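PDB 6UY4: dihydroorotate dehydrogenase from Schistosoma mansoni, which probably oxidises (S)-dihydroorotate to orotate with a quinone as electron acceptor, using bound FMN, in de novo pyrimidine synthesis. Local coordinates for residues H109-T114 / A194-I199. Sequence-based numbering, arbitrary orientation.
With FMN (flavin mononucleotide), chain G.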
loop_
_atom_site.group_PDB
_atom_site.type_symbol
_atom_site.label_atom_id
_atom_site.label_comp_id
_atom_site.label_asym_id
_atom_site.label_seq_id
_atom_site.Cartn_x
_atom_site.Cartn_y
_atom_site.Cartn_z
ATOM N N HIS A 109 -5.256 -7.537 -7.250
ATOM C CA HIS A 109 -4.077 -6.811 -7.693
ATOM C C HIS A 109 -3.079 -6.720 -6.549
ATOM O O HIS A 109 -3.455 -6.649 -5.376
ATOM C CB HIS A 109 -4.430 -5.412 -8.218
ATOM C CG HIS A 109 -5.025 -4.503 -7.189
ATOM N ND1 HIS A 109 -6.367 -4.511 -6.875
ATOM C CD2 HIS A 109 -4.463 -3.542 -6.418
ATOM C CE1 HIS A 109 -6.605 -3.600 -5.947
ATOM N NE2 HIS A 109 -5.466 -3.000 -5.652
ATOM N N ILE A 110 -1.797 -6.738 -6.908
ATOM C CA ILE A 110 -0.698 -6.614 -5.960
ATOM C C ILE A 110 0.088 -5.358 -6.306
ATOM O O ILE A 110 0.372 -5.097 -7.480
ATOM C CB ILE A 110 0.224 -7.852 -5.983
ATOM C CG1 ILE A 110 -0.596 -9.139 -5.895
ATOM C CG2 ILE A 110 1.240 -7.784 -4.852
ATOM C CD1 ILE A 110 -1.399 -9.263 -4.624
ATOM N N GLU A 111 0.438 -4.585 -5.286
ATOM C CA GLU A 111 1.206 -3.356 -5.455
ATOM C C GLU A 111 2.632 -3.632 -4.981
ATOM O O GLU A 111 2.948 -3.507 -3.799
ATOM C CB GLU A 111 0.561 -2.201 -4.691
ATOM C CG GLU A 111 1.248 -0.858 -4.880
ATOM C CD GLU A 111 0.383 0.302 -4.425
ATOM O OE1 GLU A 111 -0.809 0.337 -4.799
ATOM O OE2 GLU A 111 0.891 1.177 -3.690
ATOM N N VAL A 112 3.491 -4.024 -5.922
ATOM C CA VAL A 112 4.896 -4.256 -5.613
ATOM C C VAL A 112 5.554 -2.936 -5.237
ATOM O O VAL A 112 5.325 -1.901 -5.875
ATOM C CB VAL A 112 5.605 -4.915 -6.810
ATOM C CG1 VAL A 112 7.074 -5.156 -6.500
ATOM C CG2 VAL A 112 4.915 -6.215 -7.188
ATOM N N GLY A 113 6.376 -2.965 -4.190
ATOM C CA GLY A 113 7.026 -1.764 -3.704
ATOM C C GLY A 113 7.051 -1.709 -2.192
ATOM O O GLY A 113 6.519 -2.607 -1.531
ATOM N N THR A 114 7.648 -0.664 -1.624
ATOM C CA THR A 114 8.223 0.446 -2.380
ATOM C C THR A 114 9.632 0.130 -2.879
ATOM O O THR A 114 10.464 -0.384 -2.130
ATOM C CB THR A 114 8.263 1.728 -1.519
ATOM O OG1 THR A 114 6.928 2.203 -1.302
ATOM C CG2 THR A 114 9.079 2.817 -2.193
ATOM N N ALA A 194 4.629 -2.227 -15.777
ATOM C CA ALA A 194 3.636 -2.138 -14.719
ATOM C C ALA A 194 2.291 -1.681 -15.268
ATOM O O ALA A 194 2.217 -0.909 -16.227
ATOM C CB ALA A 194 4.095 -1.174 -13.625
ATOM N N ASP A 195 1.217 -2.170 -14.642
ATOM C CA ASP A 195 -0.118 -1.719 -15.018
ATOM C C ASP A 195 -0.395 -0.311 -14.508
ATOM O O ASP A 195 -1.101 0.458 -15.169
ATOM C CB ASP A 195 -1.174 -2.692 -14.496
ATOM C CG ASP A 195 -1.087 -4.056 -15.152
ATOM O OD1 ASP A 195 -0.691 -4.123 -16.335
ATOM O OD2 ASP A 195 -1.411 -5.060 -14.484
ATOM N N TYR A 196 0.140 0.040 -13.340
ATOM C CA TYR A 196 0.041 1.398 -12.830
ATOM C C TYR A 196 1.233 1.672 -11.928
ATOM O O TYR A 196 1.871 0.753 -11.409
ATOM C CB TYR A 196 -1.280 1.635 -12.080
ATOM C CG TYR A 196 -1.442 0.843 -10.799
ATOM C CD1 TYR A 196 -1.040 1.369 -9.576
ATOM C CD2 TYR A 196 -2.016 -0.422 -10.809
ATOM C CE1 TYR A 196 -1.194 0.653 -8.404
ATOM C CE2 TYR A 196 -2.175 -1.145 -9.639
ATOM C CZ TYR A 196 -1.761 -0.601 -8.441
ATOM O OH TYR A 196 -1.913 -1.312 -7.273
ATOM N N LEU A 197 1.530 2.957 -11.752
ATOM C CA LEU A 197 2.632 3.411 -10.920
ATOM C C LEU A 197 2.094 4.295 -9.803
ATOM O O LEU A 197 1.105 5.012 -9.981
ATOM C CB LEU A 197 3.670 4.179 -11.746
ATOM C CG LEU A 197 4.262 3.441 -12.951
ATOM C CD1 LEU A 197 5.051 4.397 -13.831
ATOM C CD2 LEU A 197 5.138 2.281 -12.501
ATOM N N VAL A 198 2.751 4.234 -8.646
ATOM C CA VAL A 198 2.343 4.983 -7.464
ATOM C C VAL A 198 3.543 5.753 -6.932
ATOM O O VAL A 198 4.675 5.258 -6.963
ATOM C CB VAL A 198 1.766 4.059 -6.370
ATOM C CG1 VAL A 198 1.203 4.880 -5.218
ATOM C CG2 VAL A 198 0.698 3.150 -6.945
ATOM N N ILE A 199 3.292 6.967 -6.448
ATOM C CA ILE A 199 4.306 7.794 -5.805
ATOM C C ILE A 199 3.768 8.230 -4.450
ATOM O O ILE A 199 2.657 8.764 -4.362
ATOM C CB ILE A 199 4.676 9.017 -6.664
ATOM C CG1 ILE A 199 5.251 8.563 -8.006
ATOM C CG2 ILE A 199 5.666 9.907 -5.927
ATOM C CD1 ILE A 199 5.641 9.697 -8.913
HETATM N N1 FMN G . 3.139 1.668 1.988
HETATM C C2 FMN G . 3.860 2.091 0.889
HETATM O O2 FMN G . 3.368 2.899 0.105
HETATM N N3 FMN G . 5.133 1.607 0.667
HETATM C C4 FMN G . 5.693 0.699 1.542
HETATM O O4 FMN G . 6.828 0.269 1.344
HETATM C C4A FMN G . 4.971 0.271 2.650
HETATM N N5 FMN G . 5.525 -0.635 3.530
HETATM C C5A FMN G . 4.806 -1.062 4.626
HETATM C C6 FMN G . 5.370 -1.978 5.507
HETATM C C7 FMN G . 4.654 -2.410 6.617
HETATM C C7M FMN G . 5.269 -3.398 7.565
HETATM C C8 FMN G . 3.369 -1.927 6.845
HETATM C C8M FMN G . 2.593 -2.393 8.041
HETATM C C9 FMN G . 2.807 -1.010 5.963
HETATM C C9A FMN G . 3.521 -0.575 4.851
HETATM N N10 FMN G . 2.966 0.335 3.966
HETATM C C10 FMN G . 3.690 0.760 2.871
HETATM C "C1'" FMN G . 1.587 0.879 4.186
HETATM C "C2'" FMN G . 0.544 -0.029 3.547
HETATM O "O2'" FMN G . 0.848 -0.224 2.185
HETATM C "C3'" FMN G . -0.847 0.579 3.657
HETATM O "O3'" FMN G . -0.825 1.899 3.161
HETATM C "C4'" FMN G . -1.365 0.588 5.092
HETATM O "O4'" FMN G . -0.727 -0.407 5.862
HETATM C "C5'" FMN G . -2.861 0.324 5.068
HETATM O "O5'" FMN G . -3.344 0.064 6.362
HETATM P P FMN G . -3.934 -1.396 6.684
HETATM O O1P FMN G . -4.448 -1.392 8.102
HETATM O O2P FMN G . -5.039 -1.743 5.715
HETATM O O3P FMN G . -2.817 -2.401 6.567
#
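E111 and Y196 meet between strand 109-114 and strand 196-199, whose axes approach to 8.7 Å and run in roughly the same sense, 45° apart, too far separated to pair through their backbones. Both strands send side chains into the interior of the parallel β/α barrel characteristic of dihydroorotate dehydrogenases. The Y196 hydroxyl donates a hydrogen bond to E111 OE1, with OH and OE1 3.2 Å apart. It reaches the oxygen on its anti side, 15° out of the carboxylate plane. OE1 in turn lies at the edge of the phenol ring, with the carboxylate and phenol ring planes 82° apart. With CG anti to the backbone N and the chain extended, E111 brings its carboxylate to Y196 and V198; CG2 of V198 lies 3.8 Å from E111 OE2. H109 crosses Y196 at about a right angle, bringing its CD2 within 3.5 Å of the phenolic OH. Q352 binds both E111 OE1 and H109 NE2, and N169 holds OE2, so both oxygens of the buried carboxylate are satisfied. Farther along the strand, T114 pairs with the flavin: FMN N3 donates to T114 OG1 (2.7 Å), and T114 N, in the cis peptide bond that joins G113 to T114, donates to FMN O4. Strand 165-170 lies between the two strands in the sheet, strand 238-242 lies on the other side of strand 196-200, and helix 99-105 packs against I110 on the outer side.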